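Uncharacterized protein (Bacteroides fragilis, PDB 4FR9) is of unknown function but is a BLIP-like protein, probably of the PepSY-like clan. Local coordinates at residues Gln14-Ala19 with Ala56-Leu61; Val94-Tyr99 with Thr105-Thr110; Leu119-Ser122 with Gly126-His129. One frame throughout, in Å; residues are numbered along the deposited sequence.

Contact 2 is buried near the centre of the chain, while contacts 1 and 3 are partly buried and lie on opposite sides of that centre, about 29 Å apart, centre to centre. All three reach the same antiparallel sheet. Contacts 2 and 3 are two hairpins whose adjoining strands, 105-112 and 118-121, are neighbours in the sheet; there the backbone oxygens of Phe107 and Val109 probably accept Phe121 N and Leu119 N. Contact 1 touches contact 2 through Trp60, which packs on Glu98 and Tyr99. The chemistry changes along the sheet: small apolar groups meet in contact 1, regular backbone bonds and a buried carboxylate mark contact 2, and a bulge and a serine hydroxyl accepting a backbone N-H mark contact 3.

Contact 1. Residues Gln14-Ala19 with Ala56-Leu61; sequences QAIQDA and ANANWL
Ala15 O accepts the helical N-H of Ala19 at 2.9 Å and is also met by the methyl of Ala58, whose CB lies 3.8 Å from this oxygen. That methyl is the centre of the contact, touching Ala15, Ile16 and Ala19 along the side of helix 14-19. It reaches Ile16 CG1 at 3.8 Å, while Ala15 CB stands 4.2 Å from Ala58 CB. One turn further along, the methyl of Ala19 lies beside the backbone of the loop, with its CB 3.5 Å from Ala58 O. Ile16 presents CG1 to the loop because this branch is turned beside the backbone N (chi1 -73°); its side chain also packs on Trp32. The short helix thus rests against the turn of the beta hairpin formed by strands 52-54 and 60-67. Ala58 takes a left-handed backbone conformation (phi 65°), and Asp55 OD1 holds the turn by accepting Asn59 N and, weakly, Asn57 N. Ala19 continues the apolar patch onto Phe54 of the first hairpin strand. On the helix itself, Gln14 NE2 donates to Asp18 OD1 at 2.9 Å, a nearly straight bond that lies in the amide plane but approaches the carboxylate from above its own plane. Asp18 N closes the same helical turn on Gln14 O at 2.7 Å.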
loop_
_atom_site.group_PDB
_atom_site.type_symbol
_atom_site.label_atom_id
_atom_site.label_comp_id
_atom_site.label_asym_id
_atom_site.label_seq_id
_atom_site.Cartn_x
_atom_site.Cartn_y
_atom_site.Cartn_z
ATOM N N GLN A 14 11.217 -10.817 -17.948
ATOM C CA GLN A 14 12.223 -9.793 -17.844
ATOM C C GLN A 14 11.579 -8.402 -17.981
ATOM O O GLN A 14 12.019 -7.459 -17.334
ATOM C CB GLN A 14 13.339 -9.985 -18.887
ATOM C CG GLN A 14 14.508 -9.075 -18.637
ATOM C CD GLN A 14 15.189 -9.326 -17.298
ATOM O OE1 GLN A 14 15.494 -10.485 -16.949
ATOM N NE2 GLN A 14 15.459 -8.261 -16.551
ATOM N N ALA A 15 10.546 -8.285 -18.807
ATOM C CA ALA A 15 9.866 -7.009 -18.989
ATOM C C ALA A 15 9.277 -6.488 -17.658
ATOM O O ALA A 15 9.360 -5.295 -17.379
ATOM C CB ALA A 15 8.790 -7.105 -20.038
ATOM N N ILE A 16 8.677 -7.365 -16.863
ATOM C CA ILE A 16 8.172 -6.968 -15.575
ATOM C C ILE A 16 9.301 -6.532 -14.670
ATOM O O ILE A 16 9.203 -5.516 -13.972
ATOM C CB ILE A 16 7.335 -8.114 -14.948
ATOM C CG1 ILE A 16 5.987 -8.270 -15.644
ATOM C CG2 ILE A 16 7.122 -7.844 -13.459
ATOM C CD1 ILE A 16 5.172 -9.515 -15.219
ATOM N N GLN A 17 10.400 -7.295 -14.655
ATOM C CA GLN A 17 11.558 -6.947 -13.848
ATOM C C GLN A 17 12.147 -5.596 -14.258
ATOM O O GLN A 17 12.515 -4.794 -13.404
ATOM C CB GLN A 17 12.598 -8.044 -13.869
ATOM C CG GLN A 17 12.016 -9.375 -13.382
ATOM C CD GLN A 17 13.041 -10.437 -13.336
ATOM O OE1 GLN A 17 14.061 -10.258 -12.679
ATOM N NE2 GLN A 17 12.773 -11.570 -14.002
ATOM N N ASP A 18 12.238 -5.368 -15.572
ATOM C CA ASP A 18 12.734 -4.096 -16.090
ATOM C C ASP A 18 11.826 -2.915 -15.748
ATOM O O ASP A 18 12.308 -1.801 -15.493
ATOM C CB ASP A 18 12.885 -4.168 -17.615
ATOM C CG ASP A 18 13.998 -5.098 -18.076
ATOM O OD1 ASP A 18 14.878 -5.464 -17.255
ATOM O OD2 ASP A 18 13.924 -5.458 -19.267
ATOM N N ALA A 19 10.523 -3.168 -15.723
ATOM C CA ALA A 19 9.558 -2.144 -15.368
ATOM C C ALA A 19 9.737 -1.724 -13.916
ATOM O O ALA A 19 9.692 -0.531 -13.599
ATOM C CB ALA A 19 8.134 -2.657 -15.629
ATOM N N ALA A 56 0.065 -8.339 -16.176
ATOM C CA ALA A 56 0.767 -9.189 -17.113
ATOM C C ALA A 56 1.377 -8.438 -18.280
ATOM O O ALA A 56 2.254 -8.975 -18.990
ATOM C CB ALA A 56 -0.160 -10.317 -17.619
ATOM N N ASN A 57 0.929 -7.218 -18.514
ATOM C CA ASN A 57 1.516 -6.350 -19.544
ATOM C C ASN A 57 2.708 -5.542 -18.989
ATOM O O ASN A 57 3.160 -4.608 -19.632
ATOM C CB ASN A 57 0.503 -5.380 -20.112
ATOM C CG ASN A 57 -0.514 -6.009 -21.036
ATOM O OD1 ASN A 57 -0.242 -6.992 -21.688
ATOM N ND2 ASN A 57 -1.692 -5.377 -21.129
ATOM N N ALA A 58 3.181 -5.854 -17.771
ATOM C CA ALA A 58 4.294 -5.163 -17.127
ATOM C C ALA A 58 3.944 -3.703 -16.828
ATOM O O ALA A 58 4.836 -2.895 -16.685
ATOM C CB ALA A 58 5.614 -5.265 -17.939
ATOM N N ASN A 59 2.660 -3.417 -16.607
ATOM C CA ASN A 59 2.218 -2.089 -16.254
ATOM C C ASN A 59 2.003 -1.982 -14.756
ATOM O O ASN A 59 1.412 -2.852 -14.143
ATOM C CB ASN A 59 0.972 -1.720 -17.039
ATOM C CG ASN A 59 1.298 -1.527 -18.553
ATOM O OD1 ASN A 59 2.431 -1.177 -18.878
ATOM N ND2 ASN A 59 0.347 -1.780 -19.414
ATOM N N TRP A 60 2.521 -0.906 -14.207
ATOM C CA TRP A 60 2.470 -0.639 -12.780
ATOM C C TRP A 60 1.056 -0.258 -12.369
ATOM O O TRP A 60 0.440 0.635 -12.979
ATOM C CB TRP A 60 3.427 0.496 -12.412
ATOM C CG TRP A 60 3.296 0.921 -10.999
ATOM C CD1 TRP A 60 3.630 0.210 -9.887
ATOM C CD2 TRP A 60 2.771 2.160 -10.526
ATOM N NE1 TRP A 60 3.352 0.925 -8.732
ATOM C CE2 TRP A 60 2.816 2.128 -9.114
ATOM C CE3 TRP A 60 2.258 3.305 -11.153
ATOM C CZ2 TRP A 60 2.382 3.199 -8.330
ATOM C CZ3 TRP A 60 1.853 4.354 -10.360
ATOM C CH2 TRP A 60 1.880 4.283 -8.984
ATOM N N LEU A 61 0.540 -0.914 -11.314
ATOM C CA LEU A 61 -0.793 -0.647 -10.854
ATOM C C LEU A 61 -0.886 -0.090 -9.438
ATOM O O LEU A 61 -1.895 0.533 -9.116
ATOM C CB LEU A 61 -1.650 -1.909 -10.931
ATOM C CG LEU A 61 -1.817 -2.482 -12.348
ATOM C CD1 LEU A 61 -2.702 -3.734 -12.253
ATOM C CD2 LEU A 61 -2.377 -1.491 -13.337
#

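Contact 2. Residues Val94-Tyr99 with Thr105-Thr110; sequences VVILEY and TEFVVT
Thr105 and Ile96 lie side by side on one face of the antiparallel hairpin built from strands 90-98 and 105-112, in the middle of the BLIP-like sheet. In one conformer of Ile96 their methyls meet at Thr105 CG2 and Ile96 CG2, 3.7 Å apart. On the same face, Thr105 OG1 turns toward Glu98, and two waters bridge it to Glu98 OE2.

Glu106 is held by its backbone first: Leu97 N donates to Glu106 O at 2.8 Å, and Glu106 N returns a bond to Leu97 O. Its side chain runs out extended on the opposite face, across the side chain of Leu97. In one of two conformers of Glu106, Tyr99 OH donates to Glu106 OE1 at 2.7 Å, reaching the oxygen from above the carboxylate plane, with ring and carboxylate 71° apart. OE2 forms a salt bridge with Arg143, which also makes a cation-pi contact with Tyr99. This buried acid thus has a partner on each oxygen, and the nearby guanidinium would probably favour its charged form.

Phe107 returns to the face of Thr105 and lies alongside Ile96. In the same conformer of Ile96, CG2 lies over one face of the ring, and Ile96 CG1 touches Phe107 CE1 at 3.8 Å; Val77 of helix 75-83 also packs on Phe107. Val108 points to the face of Glu106, its CG2 3.7 Å from Leu97 CD1. With CG1 anti to the backbone N (chi1 -173°), Val108 swings CG2 toward that leucine. Val108 N bonds to Val95 O at 2.8 Å. Val108 O accepts Val95 N at 3.0 Å and is met too by the C-H of Val94, whose CA is 3.3 Å from that oxygen.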
loop_
_atom_site.group_PDB
_atom_site.type_symbol
_atom_site.label_atom_id
_atom_site.label_comp_id
_atom_site.label_asym_id
_atom_site.label_seq_id
_atom_site.Cartn_x
_atom_site.Cartn_y
_atom_site.Cartn_z
ATOM N N VAL A 94 0.077 1.730 9.588
ATOM C CA VAL A 94 0.051 2.933 8.773
ATOM C C VAL A 94 0.780 2.642 7.477
ATOM O O VAL A 94 1.935 2.221 7.525
ATOM C CB VAL A 94 0.711 4.123 9.490
ATOM C CG1 VAL A 94 0.540 5.364 8.661
ATOM C CG2 VAL A 94 0.132 4.325 10.904
ATOM N N VAL A 95 0.124 2.855 6.345
ATOM C CA VAL A 95 0.736 2.615 5.037
ATOM C C VAL A 95 0.370 3.730 4.081
ATOM O O VAL A 95 -0.592 4.470 4.307
ATOM C CB VAL A 95 0.379 1.224 4.430
ATOM C CG1 VAL A 95 0.703 0.080 5.413
ATOM C CG2 VAL A 95 -1.074 1.165 4.017
ATOM N N ILE A 96 1.100 3.797 2.977
ATOM C CA ILE A 96 0.781 4.623 1.830
ATOM C C ILE A 96 0.427 3.724 0.654
ATOM O O ILE A 96 1.129 2.732 0.417
ATOM C CB ILE A 96 1.942 5.474 1.311
ATOM C CG1 ILE A 96 2.729 6.066 2.471
ATOM C CG2 ILE A 96 1.383 6.618 0.403
ATOM C CD1 ILE A 96 3.900 6.935 2.025
ATOM N N LEU A 97 -0.656 4.034 -0.066
ATOM C CA LEU A 97 -1.011 3.403 -1.321
ATOM C C LEU A 97 -0.904 4.429 -2.412
ATOM O O LEU A 97 -1.462 5.512 -2.311
ATOM C CB LEU A 97 -2.413 2.818 -1.257
ATOM C CG LEU A 97 -2.655 1.769 -0.167
ATOM C CD1 LEU A 97 -4.130 1.371 -0.076
ATOM C CD2 LEU A 97 -1.759 0.557 -0.329
ATOM N N GLU A 98 -0.145 4.101 -3.464
ATOM C CA GLU A 98 0.017 4.953 -4.604
ATOM C C GLU A 98 -0.430 4.236 -5.860
ATOM O O GLU A 98 -0.224 3.033 -5.992
ATOM C CB GLU A 98 1.469 5.385 -4.740
ATOM C CG GLU A 98 1.941 6.305 -3.635
ATOM C CD GLU A 98 3.401 6.596 -3.729
ATOM O OE1 GLU A 98 4.191 5.722 -3.343
ATOM O OE2 GLU A 98 3.736 7.707 -4.215
ATOM N N TYR A 99 -1.050 4.982 -6.772
ATOM C CA TYR A 99 -1.701 4.448 -7.952
ATOM C C TYR A 99 -1.403 5.307 -9.165
ATOM O O TYR A 99 -1.087 6.498 -9.045
ATOM C CB TYR A 99 -3.196 4.497 -7.758
ATOM C CG TYR A 99 -3.720 3.823 -6.523
ATOM C CD1 TYR A 99 -3.863 4.520 -5.332
ATOM C CD2 TYR A 99 -4.110 2.496 -6.535
ATOM C CE1 TYR A 99 -4.381 3.915 -4.222
ATOM C CE2 TYR A 99 -4.628 1.892 -5.415
ATOM C CZ TYR A 99 -4.806 2.610 -4.261
ATOM O OH TYR A 99 -5.387 2.037 -3.159
ATOM N N THR A 105 -2.546 9.123 -4.378
ATOM C CA THR A 105 -1.982 8.748 -3.106
ATOM C C THR A 105 -3.119 8.628 -2.092
ATOM O O THR A 105 -3.953 9.536 -1.990
ATOM C CB THR A 105 -0.972 9.779 -2.633
ATOM O OG1 THR A 105 0.040 9.950 -3.611
ATOM C CG2 THR A 105 -0.291 9.381 -1.337
ATOM N N GLU A 106 -3.120 7.554 -1.319
ATOM C CA GLU A 106 -4.019 7.341 -0.153
ATOM C C GLU A 106 -3.117 6.989 1.020
ATOM O O GLU A 106 -2.259 6.120 0.883
ATOM C CB GLU A 106 -4.970 6.137 -0.332
ATOM C CG GLU A 106 -6.081 6.316 -1.393
ATOM C CD GLU A 106 -6.725 5.032 -1.861
ATOM O OE1 GLU A 106 -6.256 3.939 -1.514
ATOM O OE2 GLU A 106 -7.711 5.164 -2.624
ATOM N N PHE A 107 -3.322 7.597 2.168
ATOM C CA PHE A 107 -2.670 7.186 3.419
ATOM C C PHE A 107 -3.689 6.389 4.214
ATOM O O PHE A 107 -4.798 6.874 4.455
ATOM C CB PHE A 107 -2.233 8.408 4.201
ATOM C CG PHE A 107 -1.147 9.153 3.537
ATOM C CD1 PHE A 107 0.192 8.789 3.763
ATOM C CD2 PHE A 107 -1.401 10.170 2.664
ATOM C CE1 PHE A 107 1.210 9.434 3.118
ATOM C CE2 PHE A 107 -0.354 10.831 2.004
ATOM C CZ PHE A 107 0.941 10.457 2.251
ATOM N N VAL A 108 -3.319 5.183 4.644
ATOM C CA VAL A 108 -4.241 4.285 5.296
ATOM C C VAL A 108 -3.782 4.058 6.720
ATOM O O VAL A 108 -2.690 3.533 6.949
ATOM C CB VAL A 108 -4.409 2.955 4.559
ATOM C CG1 VAL A 108 -5.501 2.156 5.213
ATOM C CG2 VAL A 108 -4.714 3.172 3.072
ATOM N N VAL A 109 -4.625 4.454 7.653
ATOM C CA VAL A 109 -4.384 4.246 9.074
ATOM C C VAL A 109 -5.359 3.167 9.547
ATOM O O VAL A 109 -6.572 3.349 9.428
ATOM C CB VAL A 109 -4.576 5.542 9.896
ATOM C CG1 VAL A 109 -4.258 5.296 11.394
ATOM C CG2 VAL A 109 -3.721 6.643 9.356
ATOM N N THR A 110 -4.835 2.037 10.032
ATOM C CA THR A 110 -5.659 0.964 10.562
ATOM C C THR A 110 -5.786 1.152 12.051
ATOM O O THR A 110 -4.777 1.223 12.747
ATOM C CB THR A 110 -5.049 -0.414 10.288
ATOM O OG1 THR A 110 -4.753 -0.538 8.899
ATOM C CG2 THR A 110 -5.956 -1.511 10.772
HETATM O O HOH W 1 1.685 9.093 -5.721
HETATM O O HOH W 2 2.851 10.393 -2.691
#

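Contact 3. Residues Leu119-Ser122 with Gly126-His129; sequences LYFS and GLLH
Tyr120 O receives two N-H groups of the facing strand. Leu128 N donates at 2.7 Å to Tyr120 O, nearly in line with the carbonyl, and His129 N adds a weak, longer bond of 3.4 Å to the same Tyr120 O. With Leu128 and His129 both opposite Tyr120, this is a classic beta bulge, and the register shifts by one residue. In return, Tyr120 N donates to His129 O at 2.9 Å.

Beyond the bulge the turn of the hairpin is closed by two more bonds. Ser122 N donates to Gly126 O at 2.8 Å, and Gly126 N donates to Ser122 OG at 2.9 Å. The hydroxyl reaches that N-H because OG sits between the backbone N and the carbonyl carbon (chi1 68°). Gly126 O is also met by a C-H, Phe121 CA lying 3.2 Å from it.

On one face Leu127 CD1 lies over the Phe121 ring, 4.1 Å from its centroid, in a CH-pi contact. On the other face the His129 ring, in one of two conformers, turns its edge to the face of Tyr120 in a T-shaped pair, with centroids 5.3 Å apart and planes at 83°. Leu128 CD1 packs by the backbone of Ser122.

Strand 127-129 is one of the two edge strands of the sheet within this chain. Strand 118-121 joins it to strand 105-112, through backbone bonds of Leu119 with Val109 and Phe121 with Phe107. Helix 75-83 covers the Phe121 face with Val77 and Ala80, while Tyr120 packs on Glu106 and Val108.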
loop_
_atom_site.group_PDB
_atom_site.type_symbol
_atom_site.label_atom_id
_atom_site.label_comp_id
_atom_site.label_asym_id
_atom_site.label_seq_id
_atom_site.Cartn_x
_atom_site.Cartn_y
_atom_site.Cartn_z
ATOM N N LEU A 119 -8.791 3.560 7.669
ATOM C CA LEU A 119 -9.122 4.939 7.354
ATOM C C LEU A 119 -8.223 5.371 6.221
ATOM O O LEU A 119 -7.012 5.372 6.343
ATOM C CB LEU A 119 -8.867 5.825 8.569
ATOM C CG LEU A 119 -9.554 5.449 9.864
ATOM C CD1 LEU A 119 -9.065 6.340 10.998
ATOM C CD2 LEU A 119 -11.067 5.523 9.696
ATOM N N TYR A 120 -8.841 5.750 5.097
ATOM C CA TYR A 120 -8.128 6.173 3.897
ATOM C C TYR A 120 -8.208 7.684 3.806
ATOM O O TYR A 120 -9.303 8.239 3.686
ATOM C CB TYR A 120 -8.727 5.598 2.618
ATOM C CG TYR A 120 -8.603 4.105 2.419
ATOM C CD1 TYR A 120 -9.226 3.217 3.249
ATOM C CD2 TYR A 120 -7.862 3.606 1.351
ATOM C CE1 TYR A 120 -9.129 1.823 3.036
ATOM C CE2 TYR A 120 -7.750 2.233 1.128
ATOM C CZ TYR A 120 -8.352 1.365 1.983
ATOM O OH TYR A 120 -8.243 -0.005 1.758
ATOM N N PHE A 121 -7.055 8.345 3.832
ATOM C CA PHE A 121 -6.964 9.804 3.737
ATOM C C PHE A 121 -6.289 10.231 2.446
ATOM O O PHE A 121 -5.306 9.644 2.017
ATOM C CB PHE A 121 -6.151 10.366 4.898
ATOM C CG PHE A 121 -6.784 10.211 6.239
ATOM C CD1 PHE A 121 -7.672 11.153 6.713
ATOM C CD2 PHE A 121 -6.446 9.144 7.046
ATOM C CE1 PHE A 121 -8.247 11.023 7.960
ATOM C CE2 PHE A 121 -7.003 9.024 8.310
ATOM C CZ PHE A 121 -7.902 9.947 8.770
ATOM N N SER A 122 -6.790 11.328 1.882
ATOM C CA SER A 122 -6.111 11.999 0.807
ATOM C C SER A 122 -4.880 12.717 1.349
ATOM O O SER A 122 -4.748 12.966 2.557
ATOM C CB SER A 122 -7.030 13.013 0.140
ATOM O OG SER A 122 -7.294 14.061 1.052
ATOM N N GLY A 126 -8.204 14.766 3.708
ATOM C CA GLY A 126 -9.617 14.415 3.629
ATOM C C GLY A 126 -9.870 12.927 3.809
ATOM O O GLY A 126 -9.071 12.117 3.327
ATOM N N LEU A 127 -10.929 12.557 4.502
ATOM C CA LEU A 127 -11.266 11.159 4.713
ATOM C C LEU A 127 -12.009 10.626 3.488
ATOM O O LEU A 127 -13.148 11.036 3.199
ATOM C CB LEU A 127 -12.073 10.983 5.995
ATOM C CG LEU A 127 -12.392 9.561 6.398
ATOM C CD1 LEU A 127 -11.155 8.715 6.654
ATOM C CD2 LEU A 127 -13.312 9.567 7.620
ATOM N N LEU A 128 -11.358 9.749 2.739
ATOM C CA LEU A 128 -11.890 9.178 1.510
ATOM C C LEU A 128 -12.736 7.921 1.740
ATOM O O LEU A 128 -13.706 7.682 1.000
ATOM C CB LEU A 128 -10.736 8.814 0.573
ATOM C CG LEU A 128 -9.912 9.957 0.031
ATOM C CD1 LEU A 128 -8.632 9.427 -0.605
ATOM C CD2 LEU A 128 -10.716 10.737 -0.999
ATOM N N HIS A 129 -12.372 7.111 2.708
ATOM C CA HIS A 129 -13.021 5.804 2.949
ATOM C C HIS A 129 -12.802 5.410 4.404
ATOM O O HIS A 129 -11.749 5.664 4.975
ATOM C CB HIS A 129 -12.432 4.644 2.103
ATOM C CG HIS A 129 -12.327 4.911 0.636
ATOM N ND1 HIS A 129 -13.395 4.760 -0.225
ATOM C CD2 HIS A 129 -11.278 5.295 -0.132
ATOM C CE1 HIS A 129 -13.014 5.101 -1.448
ATOM N NE2 HIS A 129 -11.745 5.462 -1.419
#